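Local coordinates for protein CS1 fimbrial subunit A (Escherichia coli, PDB 4HJI) that forms the fimbriae (pili) that radiate from the bacterial surface and enable the cell to colonize the epithelium of host organs, at residues 26-31 with 58-63; 54-59 with 122-127; 66-71 with 104-109; 74-79 with 148-153; 88-93 with 129-134. One frame throughout, in Å; residues are numbered along the deposited sequence.

Contact 1 (26-31 with 58-63); sequences DLLQSD and VVHTND
Val58 pairs with Leu28 through two backbone hydrogen bonds. Val58 N donates a hydrogen bond to Leu28 O at 2.8 Å. Leu28 N donates one back to Val58 O at 3.0 Å, close to straight at 171°. The CG2 branch of Val58 lies 3.7 Å from Gln29 O, and its CG1 faces the backbone of Ser30. Val59 turns to the other side of the sheet, where it meets Leu27. With CG of Leu27 anti to the backbone N (chi1 -173°), the CD1 methyl reaches CG2 of Val59 at 3.8 Å. The two side chains cross at a slant. The backbone of Val59 also sends its CA toward Asp26 O, 3.5 Å away. His60 returns to the side of Val58 and Leu28. Its N binds Asp26 O, and its O accepts from Asp26 N, both at 2.9 Å. The imidazole takes the CD2 methyl of Leu28 over one face, a CH-pi contact of 3.9 Å from CD2 to the ring centroid. CG2 of Val58 lies at the ring edge, in plane. Beyond the paired residues, Thr61 OG1 accepts from Asp63 N and forms an ST turn. The strand 25-29 thus runs antiparallel along 49-61. Asp26 OD1 is placed to form a salt bridge with Lys165, though its position is less certain. Strand 119-131 borders 49-61 as well, and Leu27 packs on Leu154 of strand 144-156.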
# COMPACT_ATOMS: atom_id res chain seq x y z
N ASP A 26 -4.24 -9.57 -9.70
CA ASP A 26 -4.92 -8.59 -8.86
C ASP A 26 -4.50 -8.74 -7.42
O ASP A 26 -3.91 -9.74 -7.05
CB ASP A 26 -6.43 -8.76 -8.94
CG ASP A 26 -7.18 -7.46 -8.69
OD1 ASP A 26 -6.58 -6.48 -8.19
OD2 ASP A 26 -8.40 -7.42 -9.03
N LEU A 27 -4.78 -7.71 -6.63
CA LEU A 27 -4.52 -7.71 -5.20
C LEU A 27 -5.86 -7.47 -4.51
O LEU A 27 -6.47 -6.40 -4.66
CB LEU A 27 -3.53 -6.64 -4.81
CG LEU A 27 -3.06 -6.66 -3.35
CD1 LEU A 27 -2.17 -7.87 -3.05
CD2 LEU A 27 -2.27 -5.39 -3.11
N LEU A 28 -6.32 -8.47 -3.79
CA LEU A 28 -7.61 -8.43 -3.12
C LEU A 28 -7.41 -8.56 -1.61
O LEU A 28 -6.33 -8.93 -1.14
CB LEU A 28 -8.47 -9.59 -3.66
CG LEU A 28 -9.43 -9.37 -4.88
CD1 LEU A 28 -8.75 -8.91 -6.14
CD2 LEU A 28 -10.18 -10.67 -5.14
N GLN A 29 -8.44 -8.25 -0.83
CA GLN A 29 -8.38 -8.54 0.61
C GLN A 29 -8.41 -10.03 0.81
O GLN A 29 -8.86 -10.78 -0.06
CB GLN A 29 -9.56 -7.88 1.35
CG GLN A 29 -9.55 -6.36 1.24
CD GLN A 29 -10.61 -5.68 2.07
OE1 GLN A 29 -11.50 -4.96 1.56
NE2 GLN A 29 -10.57 -5.93 3.36
N SER A 30 -8.02 -10.47 2.00
CA SER A 30 -7.93 -11.90 2.27
C SER A 30 -9.28 -12.62 2.26
O SER A 30 -9.31 -13.84 2.12
CB SER A 30 -7.21 -12.15 3.60
OG SER A 30 -7.90 -11.51 4.64
N ASP A 31 -10.38 -11.88 2.39
CA ASP A 31 -11.73 -12.45 2.28
C ASP A 31 -12.28 -12.41 0.85
O ASP A 31 -13.42 -12.78 0.63
CB ASP A 31 -12.72 -11.78 3.26
CG ASP A 31 -12.98 -10.31 2.94
OD1 ASP A 31 -12.40 -9.78 1.97
OD2 ASP A 31 -13.77 -9.69 3.70
N VAL A 58 -4.47 -10.94 -0.57
CA VAL A 58 -4.01 -12.08 -1.35
C VAL A 58 -3.80 -11.64 -2.79
O VAL A 58 -4.50 -10.76 -3.27
CB VAL A 58 -5.00 -13.28 -1.33
CG1 VAL A 58 -5.03 -13.91 0.06
CG2 VAL A 58 -6.40 -12.87 -1.80
N VAL A 59 -2.82 -12.26 -3.44
CA VAL A 59 -2.55 -12.02 -4.84
C VAL A 59 -3.28 -13.07 -5.67
O VAL A 59 -3.18 -14.26 -5.40
CB VAL A 59 -1.03 -12.06 -5.12
CG1 VAL A 59 -0.78 -11.93 -6.61
CG2 VAL A 59 -0.34 -10.96 -4.35
N HIS A 60 -4.03 -12.60 -6.68
CA HIS A 60 -4.65 -13.46 -7.67
C HIS A 60 -3.87 -13.40 -8.96
O HIS A 60 -3.50 -12.32 -9.39
CB HIS A 60 -6.05 -13.00 -8.00
CG HIS A 60 -7.05 -13.32 -6.95
ND1 HIS A 60 -8.26 -13.90 -7.25
CD2 HIS A 60 -7.05 -13.10 -5.62
CE1 HIS A 60 -8.95 -14.07 -6.14
NE2 HIS A 60 -8.24 -13.58 -5.14
N THR A 61 -3.63 -14.54 -9.58
CA THR A 61 -2.94 -14.55 -10.85
C THR A 61 -3.53 -15.59 -11.78
O THR A 61 -4.15 -16.55 -11.33
CB THR A 61 -1.43 -14.81 -10.65
OG1 THR A 61 -0.74 -14.74 -11.91
CG2 THR A 61 -1.18 -16.19 -9.99
N ASN A 62 -3.31 -15.38 -13.08
CA ASN A 62 -3.62 -16.39 -14.09
C ASN A 62 -2.42 -17.26 -14.48
O ASN A 62 -2.54 -18.07 -15.39
CB ASN A 62 -4.22 -15.74 -15.35
CG ASN A 62 -3.19 -15.00 -16.19
OD1 ASN A 62 -1.99 -15.01 -15.90
ND2 ASN A 62 -3.68 -14.34 -17.24
N ASP A 63 -1.29 -17.09 -13.79
CA ASP A 63 -0.13 -17.95 -13.97
C ASP A 63 0.66 -18.10 -12.68
O ASP A 63 1.41 -17.20 -12.27
CB ASP A 63 0.78 -17.45 -15.10
CG ASP A 63 1.85 -18.47 -15.49
OD1 ASP A 63 2.05 -19.48 -14.78
OD2 ASP A 63 2.51 -18.25 -16.53

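Contact 2 (54-59 with 122-127); sequences TINTVV and SSTQKL
Thr57 and Leu127 lie on the same face of an antiparallel strand pair, and their side chains meet at a slant. CG2 of Thr57 touches CB of Leu127 at 3.9 Å. The hydroxyl of Thr57 sits between its backbone N and carbonyl carbon (chi1 68°), which turns it toward the other strand. There OG1 donates to Gln125 O at 2.7 Å. It comes from above the carbonyl plane, 39° out of it. Thr57 N binds the same oxygen at 2.9 Å from the opposite face of that plane. Ile55 shares this face, with its CB 4.3 Å from CB of Leu127. On the other face, Asn56 and Lys126 lie side by side and point the same way, while CB of Asn56 meets the CG2 methyl of Thr124 obliquely at 3.9 Å. Ser122 turns toward strand 54-59. Its OG accepts from Val59 N at 2.8 Å, with a nearly straight bond of 171°, and donates to Ser123 O. Ser122 N in turn binds Val59 O at 2.9 Å. Reciprocal backbone bonds join Ile55 to Leu127 and Thr57 to Gln125. Phe94 of strand 87-94 covers Thr57 and Val59. The chemistry is therefore uneven along the pair. Regular backbone pairing joins residues 125-127 to the strand 54-59, and a serine hydroxyl carries on the bonding where the chain of 122-124 departs from that pattern. Gln125 O, gripped twice, has a buried threonine hydroxyl among its donors, so that hydroxyl is satisfied inside the fold.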
# COMPACT_ATOMS: atom_id res chain seq x y z
N THR A 54 -2.59 -1.94 8.70
CA THR A 54 -2.31 -3.21 8.04
C THR A 54 -3.56 -3.81 7.41
O THR A 54 -4.65 -3.86 8.04
CB THR A 54 -1.64 -4.18 9.02
OG1 THR A 54 -0.43 -3.60 9.50
CG2 THR A 54 -1.33 -5.53 8.37
N ILE A 55 -3.41 -4.23 6.17
CA ILE A 55 -4.46 -4.83 5.35
C ILE A 55 -3.98 -6.24 4.99
O ILE A 55 -2.90 -6.39 4.39
CB ILE A 55 -4.73 -4.01 4.06
CG1 ILE A 55 -5.11 -2.55 4.37
CG2 ILE A 55 -5.82 -4.65 3.22
CD1 ILE A 55 -5.24 -1.65 3.18
N ASN A 56 -4.74 -7.25 5.39
CA ASN A 56 -4.51 -8.62 4.98
C ASN A 56 -4.99 -8.79 3.54
O ASN A 56 -6.15 -8.50 3.24
CB ASN A 56 -5.24 -9.58 5.93
CG ASN A 56 -4.73 -9.46 7.35
OD1 ASN A 56 -5.46 -9.04 8.28
ND2 ASN A 56 -3.48 -9.82 7.55
N THR A 57 -4.11 -9.25 2.66
CA THR A 57 -4.40 -9.33 1.23
C THR A 57 -4.02 -10.68 0.65
O THR A 57 -3.32 -11.47 1.29
CB THR A 57 -3.60 -8.28 0.44
OG1 THR A 57 -2.20 -8.62 0.48
CG2 THR A 57 -3.78 -6.91 1.04
N VAL A 58 -4.47 -10.94 -0.57
CA VAL A 58 -4.01 -12.08 -1.35
C VAL A 58 -3.80 -11.64 -2.79
O VAL A 58 -4.50 -10.76 -3.27
CB VAL A 58 -5.00 -13.28 -1.33
CG1 VAL A 58 -5.03 -13.91 0.06
CG2 VAL A 58 -6.40 -12.87 -1.80
N VAL A 59 -2.82 -12.26 -3.44
CA VAL A 59 -2.55 -12.02 -4.84
C VAL A 59 -3.28 -13.07 -5.67
O VAL A 59 -3.18 -14.26 -5.40
CB VAL A 59 -1.03 -12.06 -5.12
CG1 VAL A 59 -0.78 -11.93 -6.61
CG2 VAL A 59 -0.34 -10.96 -4.35
N SER A 122 -2.66 -16.51 -3.67
CA SER A 122 -1.54 -16.62 -2.74
C SER A 122 -2.02 -16.84 -1.31
O SER A 122 -3.19 -16.62 -1.01
CB SER A 122 -0.71 -15.32 -2.79
OG SER A 122 -1.40 -14.27 -2.13
N SER A 123 -1.13 -17.28 -0.44
CA SER A 123 -1.40 -17.21 0.99
C SER A 123 -1.48 -15.73 1.39
O SER A 123 -1.10 -14.84 0.62
CB SER A 123 -0.29 -17.90 1.78
OG SER A 123 0.95 -17.33 1.45
N THR A 124 -1.94 -15.47 2.61
CA THR A 124 -2.13 -14.09 3.06
C THR A 124 -0.81 -13.33 3.13
O THR A 124 0.19 -13.82 3.68
CB THR A 124 -2.87 -14.04 4.41
OG1 THR A 124 -4.13 -14.69 4.27
CG2 THR A 124 -3.09 -12.62 4.88
N GLN A 125 -0.83 -12.12 2.56
CA GLN A 125 0.28 -11.18 2.55
C GLN A 125 -0.14 -9.88 3.20
O GLN A 125 -1.23 -9.32 2.92
CB GLN A 125 0.75 -10.90 1.14
CG GLN A 125 0.95 -12.14 0.28
CD GLN A 125 2.07 -13.05 0.76
OE1 GLN A 125 2.02 -14.26 0.55
NE2 GLN A 125 3.06 -12.47 1.42
N LYS A 126 0.73 -9.35 4.05
CA LYS A 126 0.45 -8.11 4.74
C LYS A 126 0.79 -6.91 3.85
O LYS A 126 1.89 -6.83 3.30
CB LYS A 126 1.21 -8.06 6.06
CG LYS A 126 0.70 -9.11 7.03
CD LYS A 126 1.42 -9.12 8.37
CE LYS A 126 0.79 -10.16 9.29
NZ LYS A 126 -0.69 -10.11 9.23
N LEU A 127 -0.16 -6.00 3.71
CA LEU A 127 0.07 -4.70 3.13
C LEU A 127 -0.07 -3.65 4.23
O LEU A 127 -1.15 -3.51 4.81
CB LEU A 127 -0.94 -4.44 2.01
CG LEU A 127 -0.90 -3.05 1.38
CD1 LEU A 127 0.39 -2.79 0.60
CD2 LEU A 127 -2.08 -2.86 0.45

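Contact 3 (66-71 with 104-109); sequences KGVVVK and ITIDSN
Val68 with Ile106 and Val70 with Ile104 are the hydrogen-bonded pairs of a short antiparallel contact in which strand 104-106 lines the start of strand 68-80. Ile106 N donates to Val68 O at 2.8 Å, nearly straight at 173°. Val68 N returns a longer bond of 3.1 Å to Ile106 O. Val70 N and Ile104 O are 2.8 Å apart, and Ile104 N binds Val70 O in exchange. Between these pairs Val69 faces Thr105, where the backbones come close. Its CA lies 3.2 Å from Ile104 O, a CA-H...O contact. On the outer face CG2 of Val69 touches OG1 of Thr105 at 3.7 Å. The opposite face is apolar. There CG2 of Val70 meets the CD1 methyl of Ile106 at 3.7 Å, the two side chains crossing at a slant. With CG1 of Ile106 anti to its carbonyl carbon (chi1 -65°), the chain leads CD1 toward that valine. Phe94 of strand 87-94 packs against both. Past Ile106 the chain leaves the sheet. Gly67 comes within 3.3 Å of Ile106 O through its CA, where a side chain would have no room. Asp107 is the N-cap of a short, weakly bonded helix, and its OD1 accepts from Asn109 N, which approaches from above the carboxylate plane. CB of Ser108 rests on Lys66 O. The contact thus combines backbone bonding, a largely buried aliphatic face and a more polar outer one. The capping carboxylate satisfies a backbone N-H at the start of the helix, just where strand bonding ends.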
# COMPACT_ATOMS: atom_id res chain seq x y z
N LYS A 66 4.54 -17.73 -12.48
CA LYS A 66 5.07 -16.37 -12.42
C LYS A 66 4.89 -15.75 -11.04
O LYS A 66 3.93 -16.06 -10.31
CB LYS A 66 4.40 -15.47 -13.47
CG LYS A 66 5.12 -15.37 -14.81
CD LYS A 66 5.31 -16.72 -15.46
CE LYS A 66 6.11 -16.63 -16.74
NZ LYS A 66 6.46 -17.98 -17.22
N GLY A 67 5.82 -14.87 -10.69
CA GLY A 67 5.70 -14.04 -9.50
C GLY A 67 5.01 -12.74 -9.84
O GLY A 67 4.32 -12.64 -10.87
N VAL A 68 5.17 -11.75 -8.98
CA VAL A 68 4.61 -10.43 -9.26
C VAL A 68 5.64 -9.35 -8.96
O VAL A 68 6.47 -9.51 -8.06
CB VAL A 68 3.30 -10.13 -8.51
CG1 VAL A 68 2.24 -11.12 -8.95
CG2 VAL A 68 3.49 -10.13 -6.99
N VAL A 69 5.57 -8.28 -9.73
CA VAL A 69 6.40 -7.11 -9.52
C VAL A 69 5.50 -6.07 -8.92
O VAL A 69 4.41 -5.83 -9.44
CB VAL A 69 6.96 -6.59 -10.86
CG1 VAL A 69 7.78 -5.33 -10.67
CG2 VAL A 69 7.74 -7.69 -11.55
N VAL A 70 5.95 -5.46 -7.83
CA VAL A 70 5.15 -4.51 -7.08
C VAL A 70 5.93 -3.24 -6.85
O VAL A 70 7.10 -3.28 -6.43
CB VAL A 70 4.74 -5.06 -5.72
CG1 VAL A 70 3.68 -4.18 -5.08
CG2 VAL A 70 4.20 -6.47 -5.89
N LYS A 71 5.29 -2.12 -7.10
CA LYS A 71 5.90 -0.83 -6.89
C LYS A 71 4.84 0.21 -6.59
O LYS A 71 3.65 -0.08 -6.68
CB LYS A 71 6.70 -0.42 -8.14
CG LYS A 71 5.83 -0.16 -9.35
CD LYS A 71 6.65 0.10 -10.61
CE LYS A 71 5.72 0.59 -11.71
NZ LYS A 71 6.34 0.65 -13.05
N ILE A 104 9.87 -4.21 -7.10
CA ILE A 104 10.45 -5.40 -6.51
C ILE A 104 9.66 -6.63 -6.97
O ILE A 104 8.44 -6.56 -7.16
CB ILE A 104 10.55 -5.33 -4.97
CG1 ILE A 104 9.20 -5.42 -4.26
CG2 ILE A 104 11.27 -4.05 -4.55
CD1 ILE A 104 9.35 -5.60 -2.77
N THR A 105 10.37 -7.73 -7.16
CA THR A 105 9.76 -8.98 -7.57
C THR A 105 9.58 -9.87 -6.36
O THR A 105 10.50 -10.05 -5.55
CB THR A 105 10.58 -9.72 -8.63
OG1 THR A 105 10.71 -8.89 -9.79
CG2 THR A 105 9.90 -11.02 -9.01
N ILE A 106 8.38 -10.42 -6.22
CA ILE A 106 8.09 -11.42 -5.21
C ILE A 106 7.95 -12.75 -5.95
O ILE A 106 7.01 -12.91 -6.74
CB ILE A 106 6.83 -11.04 -4.43
CG1 ILE A 106 7.11 -9.74 -3.66
CG2 ILE A 106 6.40 -12.15 -3.48
CD1 ILE A 106 5.94 -8.82 -3.60
N ASP A 107 8.88 -13.68 -5.72
CA ASP A 107 8.90 -14.97 -6.41
C ASP A 107 7.63 -15.76 -6.12
O ASP A 107 7.08 -15.68 -5.01
CB ASP A 107 10.10 -15.82 -5.99
CG ASP A 107 10.23 -17.12 -6.80
OD1 ASP A 107 9.86 -18.21 -6.30
OD2 ASP A 107 10.71 -17.07 -7.96
N SER A 108 7.18 -16.53 -7.10
CA SER A 108 6.02 -17.41 -6.93
C SER A 108 6.15 -18.35 -5.72
O SER A 108 5.17 -18.57 -5.03
CB SER A 108 5.73 -18.21 -8.21
OG SER A 108 6.87 -18.88 -8.68
N ASN A 109 7.34 -18.88 -5.45
CA ASN A 109 7.50 -19.77 -4.30
C ASN A 109 7.17 -19.12 -2.94
O ASN A 109 6.71 -19.78 -2.03
CB ASN A 109 8.89 -20.43 -4.28
CG ASN A 109 9.08 -21.40 -5.43
OD1 ASN A 109 8.17 -22.16 -5.76
ND2 ASN A 109 10.26 -21.38 -6.04

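Contact 4 (74-79 with 148-153); sequences ADPVLS and GLVSII
Chi1 of Val150 (164°) sets CG1 anti to the backbone N. This leaves CG2 beside that N, where it meets CB of Pro76 at 3.9 Å. The same CB lies 3.5 Å from Leu149 O. In Leu78, CG is anti to the carbonyl carbon (chi1 -48°), and the CD2 methyl comes over the backbone of Gly148, 3.6 Å from its N. Gly148 has no side chain, and its CA approaches Val77 O at 3.4 Å in a CA-H...O contact. A CB here would collide with that oxygen. No direct hydrogen bond joins the two segments. Water takes that role at two places. One water donates to Ala74 O and accepts from Ser151 N at 2.9 Å. The other accepts from Val77 N and donates to Leu149 O at 2.8 Å. These waters span the gap where residues 74-77 swing away from strand 148-153. Strand 68-80 pairs with 144-156 on both sides of this place: Lys71 bonds to Ile153, and Ser79 to Gln147. Pro76 and Leu78 also pack on Val90 of strand 87-94, and Val150 packs on Val169. The arrangement is an interruption in an antiparallel strand pair, bridged by water, within the immunoglobulin-like beta fold of chaperone-usher pilins.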
# COMPACT_ATOMS: atom_id res chain seq x y z
N ALA A 74 4.31 6.66 -7.21
CA ALA A 74 4.90 7.90 -6.75
C ALA A 74 5.19 7.71 -5.29
O ALA A 74 4.56 6.87 -4.64
CB ALA A 74 3.94 9.06 -6.96
N ASP A 75 6.15 8.48 -4.78
CA ASP A 75 6.44 8.54 -3.36
C ASP A 75 5.23 9.10 -2.66
O ASP A 75 4.88 10.26 -2.89
CB ASP A 75 7.58 9.51 -3.07
CG ASP A 75 8.94 8.93 -3.36
OD1 ASP A 75 9.02 7.71 -3.62
OD2 ASP A 75 9.94 9.70 -3.29
N PRO A 76 4.57 8.28 -1.82
CA PRO A 76 3.38 8.79 -1.17
C PRO A 76 3.69 9.72 -0.01
O PRO A 76 4.60 9.46 0.80
CB PRO A 76 2.66 7.52 -0.72
CG PRO A 76 3.71 6.50 -0.56
CD PRO A 76 4.87 6.89 -1.43
N VAL A 77 2.95 10.82 0.04
CA VAL A 77 3.03 11.79 1.10
C VAL A 77 1.64 12.26 1.48
O VAL A 77 0.76 12.31 0.63
CB VAL A 77 3.90 12.99 0.68
CG1 VAL A 77 4.12 13.90 1.86
CG2 VAL A 77 5.28 12.53 0.22
N LEU A 78 1.43 12.59 2.75
CA LEU A 78 0.18 13.21 3.18
C LEU A 78 0.44 14.69 3.38
O LEU A 78 1.31 15.08 4.18
CB LEU A 78 -0.33 12.61 4.49
CG LEU A 78 -0.36 11.09 4.58
CD1 LEU A 78 -0.92 10.72 5.95
CD2 LEU A 78 -1.19 10.47 3.46
N SER A 79 -0.30 15.50 2.64
CA SER A 79 -0.20 16.95 2.67
C SER A 79 -1.27 17.52 3.59
O SER A 79 -2.44 17.11 3.53
CB SER A 79 -0.34 17.52 1.26
OG SER A 79 0.71 17.05 0.42
N GLY A 148 -3.40 12.25 1.25
CA GLY A 148 -2.56 11.86 0.12
C GLY A 148 -3.05 10.57 -0.49
O GLY A 148 -3.98 9.96 0.01
N LEU A 149 -2.44 10.19 -1.60
CA LEU A 149 -2.74 8.93 -2.28
C LEU A 149 -1.59 7.95 -2.16
O LEU A 149 -0.41 8.31 -2.28
CB LEU A 149 -3.00 9.19 -3.76
CG LEU A 149 -4.09 10.18 -4.13
CD1 LEU A 149 -4.14 10.36 -5.63
CD2 LEU A 149 -5.44 9.74 -3.62
N VAL A 150 -1.95 6.69 -1.96
CA VAL A 150 -1.02 5.58 -2.11
C VAL A 150 -1.45 4.84 -3.37
O VAL A 150 -2.62 4.40 -3.47
CB VAL A 150 -1.08 4.67 -0.88
CG1 VAL A 150 -0.43 3.33 -1.17
CG2 VAL A 150 -0.47 5.39 0.31
N SER A 151 -0.53 4.74 -4.34
CA SER A 151 -0.85 4.17 -5.65
C SER A 151 0.07 3.00 -5.90
O SER A 151 1.29 3.19 -6.09
CB SER A 151 -0.69 5.24 -6.72
OG SER A 151 -0.83 4.72 -8.05
N ILE A 152 -0.49 1.81 -5.88
CA ILE A 152 0.28 0.56 -5.93
C ILE A 152 0.07 -0.02 -7.32
O ILE A 152 -1.06 -0.09 -7.85
CB ILE A 152 -0.17 -0.44 -4.85
CG1 ILE A 152 0.10 0.12 -3.45
CG2 ILE A 152 0.55 -1.77 -4.99
CD1 ILE A 152 -0.76 -0.50 -2.37
N ILE A 153 1.16 -0.41 -7.94
CA ILE A 153 1.14 -0.99 -9.26
C ILE A 153 1.65 -2.41 -9.16
O ILE A 153 2.73 -2.64 -8.56
CB ILE A 153 2.03 -0.23 -10.26
CG1 ILE A 153 1.55 1.21 -10.41
CG2 ILE A 153 2.01 -0.93 -11.60
CD1 ILE A 153 2.57 2.14 -11.00
O HOH W 1 1.92 6.35 -4.28
O HOH W 2 0.56 10.90 -1.87

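Contact 5 (88-93 with 129-134); sequences IPVSVN and IHADAT
Ser91 and His130 form a hydrogen-bonded pair of an antiparallel beta sheet, joining strand 87-94 to the end of strand 119-131. His130 N donates to Ser91 O at 2.8 Å. Ser91 N binds His130 O at 2.9 Å, coming from above the carbonyl plane. Two residues along, Asp132 N gives a straight bond of 175° to Pro89 O, 3.0 Å long. Asp132 then turns the chain. Its OD1 accepts from Thr134 N, an Asx turn, and also from Thr134 OG1 on the syn side at 2.6 Å. Asp132 OD2 makes a salt bridge with Arg135. The imidazole of His130 has Ser91 O at its edge, near the ring plane. The side chain of Asn93 runs at about a right angle to that of His130. The other face of the pair is apolar and buried. CG1 of Val90, anti to the backbone N (chi1 171°), meets CG2 of Ile129 at 3.8 Å. CB of Ala131 touches both Val90 and Ile88, and Phe50 covers Ile88 and Ala131. At the far end the CG2 methyl of Ile88 touches CB of Ala131 at 4.0 Å and lies 3.5 Å from Asp132 O.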
# COMPACT_ATOMS: atom_id res chain seq x y z
N ILE A 88 3.80 14.86 5.38
CA ILE A 88 4.20 13.72 6.20
C ILE A 88 4.53 12.56 5.26
O ILE A 88 3.67 12.13 4.49
CB ILE A 88 3.06 13.27 7.16
CG1 ILE A 88 2.65 14.42 8.09
CG2 ILE A 88 3.47 12.03 7.95
CD1 ILE A 88 1.40 14.14 8.89
N PRO A 89 5.79 12.06 5.29
CA PRO A 89 6.12 10.96 4.38
C PRO A 89 5.44 9.64 4.76
O PRO A 89 5.19 9.38 5.94
CB PRO A 89 7.65 10.84 4.51
CG PRO A 89 7.90 11.32 5.88
CD PRO A 89 6.93 12.42 6.16
N VAL A 90 5.09 8.85 3.75
CA VAL A 90 4.41 7.57 3.97
C VAL A 90 5.29 6.46 3.42
O VAL A 90 5.86 6.60 2.33
CB VAL A 90 3.05 7.53 3.24
CG1 VAL A 90 2.42 6.13 3.28
CG2 VAL A 90 2.08 8.53 3.86
N SER A 91 5.41 5.38 4.20
CA SER A 91 6.08 4.16 3.82
C SER A 91 5.03 3.07 3.63
O SER A 91 4.02 3.04 4.34
CB SER A 91 7.08 3.75 4.91
OG SER A 91 8.17 4.66 4.95
N VAL A 92 5.26 2.19 2.65
CA VAL A 92 4.37 1.08 2.38
C VAL A 92 5.16 -0.20 2.28
O VAL A 92 6.21 -0.24 1.61
CB VAL A 92 3.59 1.30 1.06
CG1 VAL A 92 2.61 0.17 0.85
CG2 VAL A 92 2.93 2.66 1.06
N ASN A 93 4.73 -1.22 3.02
CA ASN A 93 5.39 -2.52 3.01
C ASN A 93 4.40 -3.53 2.44
O ASN A 93 3.21 -3.45 2.70
CB ASN A 93 5.79 -3.01 4.42
CG ASN A 93 6.92 -2.23 5.05
OD1 ASN A 93 7.21 -1.09 4.69
ND2 ASN A 93 7.59 -2.86 6.00
N ILE A 129 0.60 0.44 5.71
CA ILE A 129 0.79 1.86 5.39
C ILE A 129 1.24 2.56 6.68
O ILE A 129 0.56 2.43 7.70
CB ILE A 129 -0.53 2.46 4.83
CG1 ILE A 129 -0.87 1.75 3.53
CG2 ILE A 129 -0.39 3.97 4.64
CD1 ILE A 129 -2.21 2.12 2.97
N HIS A 130 2.33 3.31 6.59
CA HIS A 130 3.10 3.88 7.74
C HIS A 130 3.36 5.37 7.51
O HIS A 130 4.41 5.73 6.94
CB HIS A 130 4.47 3.18 7.95
CG HIS A 130 4.40 1.69 8.05
ND1 HIS A 130 4.25 1.03 9.24
CD2 HIS A 130 4.45 0.72 7.09
CE1 HIS A 130 4.20 -0.27 9.04
NE2 HIS A 130 4.33 -0.48 7.74
N ALA A 131 2.49 6.25 8.00
CA ALA A 131 2.78 7.71 7.98
C ALA A 131 3.70 8.06 9.13
O ALA A 131 3.36 7.79 10.27
CB ALA A 131 1.51 8.52 8.10
N ASP A 132 4.85 8.67 8.82
CA ASP A 132 5.85 8.99 9.82
C ASP A 132 5.90 10.48 10.19
O ASP A 132 6.54 11.29 9.52
CB ASP A 132 7.19 8.55 9.30
CG ASP A 132 8.31 8.85 10.26
OD1 ASP A 132 8.02 9.22 11.42
OD2 ASP A 132 9.47 8.70 9.84
N ALA A 133 5.20 10.84 11.27
CA ALA A 133 5.08 12.24 11.63
C ALA A 133 6.36 12.75 12.30
O ALA A 133 6.48 13.95 12.56
CB ALA A 133 3.85 12.46 12.51
N THR A 134 7.31 11.88 12.58
CA THR A 134 8.63 12.36 13.03
C THR A 134 9.46 12.99 11.89
O THR A 134 10.48 13.63 12.18
CB THR A 134 9.47 11.26 13.70
OG1 THR A 134 9.98 10.36 12.71
CG2 THR A 134 8.64 10.49 14.70

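In the fold
All five contacts join strands of one immunoglobulin-like beta fold, and all are partly buried. Apolar faces turn inward, with Leu127, Ile129 and Ile106 on them, while Lys126 and Thr105 lie at the surface. Contacts 1 and 2 share strand 49-61, contacts 2 and 5 strand 119-131, and contacts 3 and 4 strand 68-80. The centre of contact 4 lies about 9 Å from the centre of the chain, the nearest, and that of contact 3 about 15 Å, the farthest. Direct backbone bonds join the strands in contacts 1, 2, 3 and 5, whereas water stands in at contact 4. Side-chain hydroxyls add bonds in contact 2. Across the interior, Leu127 (contact 2) touches Ile152 (contact 4).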